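PDB 4BE3: alginate lyase, family PL7 from Zobellia galactanivorans, which probably cleaves alginate, a brown-algal polysaccharide of uronic acids, by beta-elimination, acting as an exolytic lyase. Local coordinates for residues A[65-76]-A[251-262]. Sequence-based numbering, arbitrary orientation.
Sequences RTELGQKKHWIP and GEIQYFKLGAYN. With SRT (S,R meso-tartaric acid), chain C.
Strand 65-70 runs antiparallel to strand 254-258, its axis 4.7 Å away, and, past the corner at Gly259, to strand 260-262, within the concave sheet of the beta-jelly-roll fold of PL7 lyases. Leu68 pairs with Leu258 and, beyond the corner, Thr66 with Ala260 through mutual backbone hydrogen bonds; after a loop, Trp74 and Gln254 form a single bridge displaced by two residues. Gly259 has backbone angles and a tight fit against Thr66 and Glu67 that leave no room for a side chain.

Leu68 and Leu258 lie side by side on the face turned to strand 44-52, where Leu68 meets Phe49. The other face carries Arg65, Tyr255 and Lys257, which line the tartrate pocket, consistent with a site for an acidic sugar. The guanidinium of Arg65 lies flat on the Tyr261 ring in a cation-pi stack, CZ 3.8 Å from the ring centroid, with tartrate O3 over its opposite face. Arg65, Glu67 and Lys257 form a salt-bridge network: Glu67, its CG anti to the backbone N (chi1 -172°), extends OE1 to Arg65 NH1 in the guanidinium plane, while Lys257 NZ reaches the same oxygen from above the carboxylate plane at 2.8 Å; this shared anion probably offsets the closeness of the two cations. Lys257 NZ also donates to tartrate O11 and O3.

At the loop, His73 forms an offset stack with Tyr255, centroids 4.6 Å apart. Gln70 OE1 accepts from both Phe256 N and Trp74 NE1, and Trp74 CZ2 sits over the Phe256 ring. With an alanine in place of Trp74, the Phe256 ring would probably lose its partner on that face, and Gln70 OE1 one of its two donors. Tyr255 OH hydrogen-bonds tartrate O2 at 2.6 Å.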
ATOM      1  N   ARG A  65       1.620  -4.021 -25.728  1.00 23.28           N
ATOM      2  CA  ARG A  65       0.736  -3.072 -24.951  1.00 20.05           C
ATOM      3  C   ARG A  65       1.381  -1.670 -25.005  1.00 25.82           C
ATOM      4  O   ARG A  65       2.601  -1.582 -25.190  1.00 24.89           O
ATOM      5  CB  ARG A  65       0.634  -3.537 -23.475  1.00 21.43           C
ATOM      6  CG  ARG A  65       1.942  -3.337 -22.668  1.00 24.14           C
ATOM      7  CD  ARG A  65       1.879  -4.079 -21.330  1.00 24.24           C
ATOM      8  NE  ARG A  65       2.097  -5.544 -21.568  1.00 25.95           N
ATOM      9  CZ  ARG A  65       1.561  -6.466 -20.799  1.00 26.23           C
ATOM     10  NH1 ARG A  65       0.589  -6.098 -19.903  1.00 24.70           N
ATOM     11  NH2 ARG A  65       1.921  -7.742 -20.892  1.00 27.64           N
ATOM     12  N   THR A  66       0.553  -0.651 -24.812  1.00 21.09           N
ATOM     13  CA  THR A  66       1.078   0.669 -24.337  1.00 23.60           C
ATOM     14  C   THR A  66       0.296   0.846 -23.070  1.00 22.43           C
ATOM     15  O   THR A  66      -0.985   1.054 -23.142  1.00 22.26           O
ATOM     16  CB  THR A  66       0.736   1.736 -25.329  1.00 23.65           C
ATOM     17  OG1 THR A  66       1.475   1.480 -26.541  1.00 25.22           O
ATOM     18  CG2 THR A  66       1.186   3.105 -24.740  1.00 26.74           C
ATOM     19  N   GLU A  67       0.921   0.645 -21.880  1.00 22.70           N
ATOM     20  CA  GLU A  67       0.012   0.487 -20.689  1.00 21.36           C
ATOM     21  C   GLU A  67       0.849   0.963 -19.456  1.00 22.34           C
ATOM     22  O   GLU A  67       2.071   0.601 -19.334  1.00 22.86           O
ATOM     23  CB  GLU A  67      -0.260  -1.055 -20.555  1.00 21.74           C
ATOM     24  CG  GLU A  67      -1.343  -1.348 -19.503  1.00 22.53           C
ATOM     25  CD  GLU A  67      -1.591  -2.830 -19.332  1.00 23.77           C
ATOM     26  OE1 GLU A  67      -0.610  -3.658 -19.374  1.00 24.88           O
ATOM     27  OE2 GLU A  67      -2.772  -3.138 -19.070  1.00 24.58           O
ATOM     28  N   LEU A  68       0.136   1.605 -18.569  1.00 21.08           N
ATOM     29  CA  LEU A  68       0.783   2.029 -17.251  1.00 21.53           C
ATOM     30  C   LEU A  68       0.832   0.874 -16.302  1.00 24.32           C
ATOM     31  O   LEU A  68      -0.129   0.035 -16.302  1.00 22.21           O
ATOM     32  CB  LEU A  68      -0.136   3.069 -16.674  1.00 21.01           C
ATOM     33  CG  LEU A  68      -0.427   4.250 -17.525  1.00 22.62           C
ATOM     34  CD1 LEU A  68      -1.285   5.205 -16.635  1.00 21.28           C
ATOM     35  CD2 LEU A  68       0.893   5.015 -17.867  1.00 23.94           C
ATOM     36  N   GLY A  69       1.802   0.813 -15.372  1.00 21.05           N
ATOM     37  CA  GLY A  69       1.766  -0.164 -14.289  1.00 21.90           C
ATOM     38  C   GLY A  69       1.964   0.675 -13.011  1.00 22.64           C
ATOM     39  O   GLY A  69       2.838   1.610 -12.976  1.00 23.30           O
ATOM     40  N   GLN A  70       1.171   0.345 -12.026  1.00 21.79           N
ATOM     41  CA  GLN A  70       1.272   1.136 -10.756  1.00 23.18           C
ATOM     42  C   GLN A  70       2.595   0.755 -10.045  1.00 24.17           C
ATOM     43  O   GLN A  70       2.933  -0.438  -9.826  1.00 24.74           O
ATOM     44  CB  GLN A  70       0.054   0.747  -9.887  1.00 21.97           C
ATOM     45  CG  GLN A  70       0.095   1.350  -8.505  1.00 20.84           C
ATOM     46  CD  GLN A  70      -1.109   0.844  -7.725  1.00 22.66           C
ATOM     47  OE1 GLN A  70      -1.557  -0.347  -7.943  1.00 21.83           O
ATOM     48  NE2 GLN A  70      -1.578   1.603  -6.700  1.00 21.49           N
ATOM     49  N   LYS A  71       3.326   1.811  -9.561  1.00 24.57           N
ATOM     50  CA  LYS A  71       4.663   1.528  -8.946  1.00 24.29           C
ATOM     51  C   LYS A  71       4.542   0.912  -7.560  1.00 25.25           C
ATOM     52  O   LYS A  71       5.328   0.034  -7.213  1.00 28.18           O
ATOM     53  CB  LYS A  71       5.323   2.907  -8.792  1.00 26.26           C
ATOM     54  CG  LYS A  71       5.797   3.459 -10.117  1.00 28.98           C
ATOM     55  CD  LYS A  71       6.461   4.839  -9.857  1.00 33.41           C
ATOM     56  CE  LYS A  71       6.938   5.360 -11.202  1.00 31.83           C
ATOM     57  NZ  LYS A  71       7.600   6.725 -11.000  1.00 35.10           N
ATOM     58  N   LYS A  72       3.577   1.376  -6.764  1.00 23.64           N
ATOM     59  CA  LYS A  72       3.477   0.873  -5.379  1.00 27.19           C
ATOM     60  C   LYS A  72       2.573  -0.368  -5.317  1.00 31.35           C
ATOM     61  O   LYS A  72       1.417  -0.240  -5.695  1.00 33.97           O
ATOM     62  CB  LYS A  72       2.850   1.965  -4.538  1.00 27.80           C
ATOM     63  CG  LYS A  72       3.131   1.664  -2.961  1.00 35.73           C
ATOM     64  CD  LYS A  72       2.817   2.928  -2.156  1.00 41.25           C
ATOM     65  CE  LYS A  72       3.407   2.875  -0.739  1.00 41.36           C
ATOM     66  NZ  LYS A  72       2.446   1.886  -0.134  1.00 47.08           N
ATOM     67  N   HIS A  73       3.087  -1.500  -4.881  1.00 25.18           N
ATOM     68  CA  HIS A  73       2.340  -2.736  -5.001  1.00 25.10           C
ATOM     69  C   HIS A  73       1.527  -2.947  -3.732  1.00 26.73           C
ATOM     70  O   HIS A  73       1.773  -2.221  -2.704  1.00 24.12           O
ATOM     71  CB  HIS A  73       3.320  -3.826  -5.219  1.00 29.06           C
ATOM     72  CG  HIS A  73       4.111  -3.673  -6.473  1.00 30.11           C
ATOM     73  ND1 HIS A  73       5.209  -4.469  -6.747  1.00 38.65           N
ATOM     74  CD2 HIS A  73       3.991  -2.803  -7.526  1.00 30.66           C
ATOM     75  CE1 HIS A  73       5.721  -4.128  -7.953  1.00 34.40           C
ATOM     76  NE2 HIS A  73       4.963  -3.136  -8.450  1.00 35.01           N
ATOM     77  N   TRP A  74       0.651  -3.939  -3.670  1.00 22.95           N
ATOM     78  CA  TRP A  74      -0.173  -4.169  -2.523  1.00 22.13           C
ATOM     79  C   TRP A  74      -0.689  -5.578  -2.581  1.00 24.52           C
ATOM     80  O   TRP A  74      -0.659  -6.204  -3.615  1.00 28.12           O
ATOM     81  CB  TRP A  74      -1.337  -3.155  -2.430  1.00 22.76           C
ATOM     82  CG  TRP A  74      -1.957  -2.934  -3.821  1.00 23.12           C
ATOM     83  CD1 TRP A  74      -1.535  -2.087  -4.853  1.00 21.70           C
ATOM     84  CD2 TRP A  74      -3.157  -3.599  -4.302  1.00 23.29           C
ATOM     85  NE1 TRP A  74      -2.433  -2.176  -5.928  1.00 21.18           N
ATOM     86  CE2 TRP A  74      -3.413  -3.071  -5.644  1.00 22.70           C
ATOM     87  CE3 TRP A  74      -4.062  -4.525  -3.725  1.00 27.89           C
ATOM     88  CZ2 TRP A  74      -4.450  -3.518  -6.437  1.00 25.66           C
ATOM     89  CZ3 TRP A  74      -5.144  -4.979  -4.546  1.00 31.28           C
ATOM     90  CH2 TRP A  74      -5.323  -4.450  -5.885  1.00 29.67           C
ATOM     91  N   ILE A  75      -1.034  -6.141  -1.417  1.00 25.42           N
ATOM     92  CA  ILE A  75      -1.704  -7.451  -1.360  1.00 24.09           C
ATOM     93  C   ILE A  75      -3.200  -7.173  -1.212  1.00 24.54           C
ATOM     94  O   ILE A  75      -3.685  -6.101  -0.827  1.00 23.22           O
ATOM     95  CB  ILE A  75      -1.149  -8.317  -0.200  1.00 23.46           C
ATOM     96  CG1 ILE A  75      -1.389  -7.622   1.216  1.00 22.46           C
ATOM     97  CG2 ILE A  75       0.329  -8.556  -0.391  1.00 25.56           C
ATOM     98  CD1 ILE A  75      -1.063  -8.659   2.360  1.00 24.35           C
ATOM     99  N   PRO A  76      -4.037  -8.168  -1.643  1.00 24.93           N
ATOM    100  CA  PRO A  76      -5.487  -7.898  -1.626  1.00 24.44           C
ATOM    101  C   PRO A  76      -6.000  -7.508  -0.263  1.00 24.43           C
ATOM    102  O   PRO A  76      -6.899  -6.677  -0.173  1.00 25.53           O
ATOM    103  CB  PRO A  76      -6.103  -9.245  -2.100  1.00 24.15           C
ATOM    104  CG  PRO A  76      -4.950  -9.724  -3.147  1.00 24.82           C
ATOM    105  CD  PRO A  76      -3.671  -9.502  -2.230  1.00 24.34           C
ATOM    106  N   GLY A 251      -2.423 -12.608   0.150  1.00 27.57           N
ATOM    107  CA  GLY A 251      -1.034 -12.365   0.461  1.00 28.87           C
ATOM    108  C   GLY A 251      -0.129 -12.262  -0.752  1.00 29.28           C
ATOM    109  O   GLY A 251       1.094 -12.162  -0.655  1.00 30.20           O
ATOM    110  N   GLU A 252      -0.707 -12.326  -1.938  1.00 26.24           N
ATOM    111  CA  GLU A 252       0.125 -12.262  -3.167  1.00 26.30           C
ATOM    112  C   GLU A 252       0.250 -10.824  -3.626  1.00 24.22           C
ATOM    113  O   GLU A 252      -0.792 -10.075  -3.899  1.00 26.24           O
ATOM    114  CB  GLU A 252      -0.474 -13.150  -4.344  1.00 30.38           C
ATOM    115  CG  GLU A 252       0.734 -13.532  -5.221  1.00 34.99           C
ATOM    116  CD  GLU A 252       0.389 -14.619  -6.146  1.00 43.98           C
ATOM    117  OE1 GLU A 252      -0.217 -14.249  -7.245  1.00 40.41           O
ATOM    118  OE2 GLU A 252       0.616 -15.804  -5.801  1.00 38.02           O
ATOM    119  N   ILE A 253       1.497 -10.379  -3.827  1.00 23.15           N
ATOM    120  CA  ILE A 253       1.659  -8.947  -4.144  1.00 22.35           C
ATOM    121  C   ILE A 253       1.185  -8.634  -5.567  1.00 24.60           C
ATOM    122  O   ILE A 253       1.485  -9.371  -6.495  1.00 24.42           O
ATOM    123  CB  ILE A 253       3.116  -8.548  -4.036  1.00 26.11           C
ATOM    124  CG1 ILE A 253       3.506  -8.618  -2.459  1.00 25.77           C
ATOM    125  CG2 ILE A 253       3.403  -7.117  -4.504  1.00 23.67           C
ATOM    126  CD1 ILE A 253       5.041  -8.720  -2.236  1.00 27.03           C
ATOM    127  N   GLN A 254       0.447  -7.538  -5.687  1.00 21.24           N
ATOM    128  CA  GLN A 254      -0.066  -7.111  -7.035  1.00 26.94           C
ATOM    129  C   GLN A 254      -0.176  -5.666  -7.213  1.00 23.74           C
ATOM    130  O   GLN A 254       0.251  -4.889  -6.306  1.00 23.28           O
ATOM    131  CB  GLN A 254      -1.376  -7.608  -7.203  1.00 27.07           C
ATOM    132  CG  GLN A 254      -2.315  -7.325  -6.187  1.00 27.92           C
ATOM    133  CD  GLN A 254      -3.022  -8.684  -6.212  1.00 38.97           C
ATOM    134  OE1 GLN A 254      -2.410  -9.884  -6.505  1.00 50.69           O
ATOM    135  NE2 GLN A 254      -4.312  -8.535  -6.135  1.00 35.11           N
ATOM    136  N   TYR A 255      -0.554  -5.241  -8.435  1.00 21.88           N
ATOM    137  CA  TYR A 255      -0.636  -3.850  -8.684  1.00 19.89           C
ATOM    138  C   TYR A 255      -1.585  -3.575  -9.839  1.00 21.25           C
ATOM    139  O   TYR A 255      -1.895  -4.528 -10.610  1.00 20.74           O
ATOM    140  CB  TYR A 255       0.743  -3.230  -9.000  1.00 21.18           C
ATOM    141  CG  TYR A 255       1.480  -3.909 -10.139  1.00 23.01           C
ATOM    142  CD1 TYR A 255       2.341  -4.970  -9.873  1.00 25.63           C
ATOM    143  CD2 TYR A 255       1.370  -3.437 -11.480  1.00 23.79           C
ATOM    144  CE1 TYR A 255       3.091  -5.552 -10.908  1.00 28.12           C
ATOM    145  CE2 TYR A 255       2.089  -4.020 -12.510  1.00 27.25           C
ATOM    146  CZ  TYR A 255       2.933  -5.092 -12.221  1.00 32.02           C
ATOM    147  OH  TYR A 255       3.668  -5.702 -13.209  1.00 33.82           O
ATOM    148  N   PHE A 256      -2.083  -2.372  -9.917  1.00 19.03           N
ATOM    149  CA  PHE A 256      -2.993  -2.042 -11.058  1.00 19.94           C
ATOM    150  C   PHE A 256      -2.265  -1.769 -12.296  1.00 21.19           C
ATOM    151  O   PHE A 256      -1.085  -1.329 -12.301  1.00 21.52           O
ATOM    152  CB  PHE A 256      -3.828  -0.766 -10.774  1.00 18.78           C
ATOM    153  CG  PHE A 256      -4.880  -0.988  -9.706  1.00 18.48           C
ATOM    154  CD1 PHE A 256      -5.890  -1.854  -9.964  1.00 17.75           C
ATOM    155  CD2 PHE A 256      -4.875  -0.301  -8.451  1.00 18.54           C
ATOM    156  CE1 PHE A 256      -6.957  -2.069  -9.049  1.00 18.56           C
ATOM    157  CE2 PHE A 256      -5.966  -0.416  -7.522  1.00 18.91           C
ATOM    158  CZ  PHE A 256      -6.979  -1.387  -7.794  1.00 20.10           C
ATOM    159  N   LYS A 257      -2.934  -1.979 -13.466  1.00 19.16           N
ATOM    160  CA  LYS A 257      -2.429  -1.502 -14.758  1.00 18.65           C
ATOM    161  C   LYS A 257      -3.585  -0.911 -15.556  1.00 18.53           C
ATOM    162  O   LYS A 257      -4.760  -1.270 -15.324  1.00 19.05           O
ATOM    163  CB  LYS A 257      -1.884  -2.707 -15.598  1.00 20.87           C
ATOM    164  CG  LYS A 257      -0.797  -3.476 -14.794  1.00 22.96           C
ATOM    165  CD  LYS A 257       0.038  -4.407 -15.752  1.00 24.84           C
ATOM    166  CE  LYS A 257       0.976  -3.395 -16.453  1.00 30.42           C
ATOM    167  NZ  LYS A 257       1.596  -3.913 -17.701  1.00 30.70           N
ATOM    168  N   LEU A 258      -3.255  -0.013 -16.443  1.00 18.96           N
ATOM    169  CA  LEU A 258      -4.322   0.736 -17.158  1.00 20.09           C
ATOM    170  C   LEU A 258      -3.709   1.149 -18.447  1.00 21.85           C
ATOM    171  O   LEU A 258      -2.530   1.704 -18.478  1.00 23.24           O
ATOM    172  CB  LEU A 258      -4.645   1.981 -16.296  1.00 22.21           C
ATOM    173  CG  LEU A 258      -5.676   2.931 -16.930  1.00 22.02           C
ATOM    174  CD1 LEU A 258      -6.516   3.604 -15.753  1.00 21.38           C
ATOM    175  CD2 LEU A 258      -5.063   4.066 -17.747  1.00 20.57           C
ATOM    176  N   GLY A 259      -4.511   1.105 -19.561  1.00 20.50           N
ATOM    177  CA  GLY A 259      -4.039   1.654 -20.849  1.00 18.66           C
ATOM    178  C   GLY A 259      -4.641   0.796 -21.998  1.00 20.06           C
ATOM    179  O   GLY A 259      -5.873   0.538 -21.952  1.00 19.82           O
ATOM    180  N   ALA A 260      -3.786   0.417 -22.976  1.00 22.45           N
ATOM    181  CA  ALA A 260      -4.229  -0.420 -24.105  1.00 22.23           C
ATOM    182  C   ALA A 260      -3.322  -1.639 -24.179  1.00 22.70           C
ATOM    183  O   ALA A 260      -2.217  -1.562 -24.719  1.00 21.88           O
ATOM    184  CB  ALA A 260      -4.171   0.394 -25.380  1.00 20.62           C
ATOM    185  N   TYR A 261      -3.813  -2.781 -23.685  1.00 18.94           N
ATOM    186  CA  TYR A 261      -3.013  -4.022 -23.728  1.00 19.63           C
ATOM    187  C   TYR A 261      -3.740  -4.809 -24.816  1.00 19.64           C
ATOM    188  O   TYR A 261      -4.860  -5.340 -24.578  1.00 18.47           O
ATOM    189  CB  TYR A 261      -3.188  -4.674 -22.341  1.00 19.53           C
ATOM    190  CG  TYR A 261      -2.543  -6.063 -22.210  1.00 18.38           C
ATOM    191  CD1 TYR A 261      -1.532  -6.501 -23.090  1.00 20.09           C
ATOM    192  CD2 TYR A 261      -2.947  -6.879 -21.111  1.00 20.24           C
ATOM    193  CE1 TYR A 261      -0.909  -7.760 -22.839  1.00 22.62           C
ATOM    194  CE2 TYR A 261      -2.330  -8.106 -20.899  1.00 20.78           C
ATOM    195  CZ  TYR A 261      -1.355  -8.509 -21.735  1.00 22.48           C
ATOM    196  OH  TYR A 261      -0.770  -9.741 -21.474  1.00 27.28           O
ATOM    197  N   ASN A 262      -3.134  -4.851 -25.965  1.00 20.65           N
ATOM    198  CA  ASN A 262      -3.815  -5.390 -27.207  1.00 21.34           C
ATOM    199  C   ASN A 262      -3.911  -6.867 -27.089  1.00 21.73           C
ATOM    200  O   ASN A 262      -2.891  -7.484 -26.924  1.00 27.81           O
ATOM    201  CB  ASN A 262      -2.965  -5.036 -28.373  1.00 20.89           C
ATOM    202  CG  ASN A 262      -3.763  -5.149 -29.706  1.00 21.72           C
ATOM    203  OD1 ASN A 262      -4.873  -5.709 -29.685  1.00 20.58           O
ATOM    204  ND2 ASN A 262      -3.232  -4.602 -30.763  1.00 21.78           N
TER
HETATM  205  O1  SRT C 400       3.283  -8.413 -17.369  0.60 26.28           O
HETATM  206  O11 SRT C 400       1.779  -6.767 -16.781  0.60 25.45           O
HETATM  207  C1  SRT C 400       2.899  -7.264 -17.011  0.60 26.27           C
HETATM  208  C2  SRT C 400       3.826  -6.103 -16.908  0.60 32.90           C
HETATM  209  O2  SRT C 400       3.737  -5.251 -15.744  0.60 26.15           O
HETATM  210  C3  SRT C 400       4.923  -5.991 -17.935  0.60 28.52           C
HETATM  211  O3  SRT C 400       4.071  -5.345 -18.783  0.60 24.81           O
HETATM  212  C4  SRT C 400       6.157  -5.286 -17.590  0.60 31.08           C
HETATM  213  O4  SRT C 400       6.400  -4.163 -18.019  0.60 31.20           O
HETATM  214  O41 SRT C 400       6.907  -5.751 -16.733  0.60 30.58           O
HETATM  215  O   HOH W   1       3.179  -1.911 -18.252  1.00 29.27           O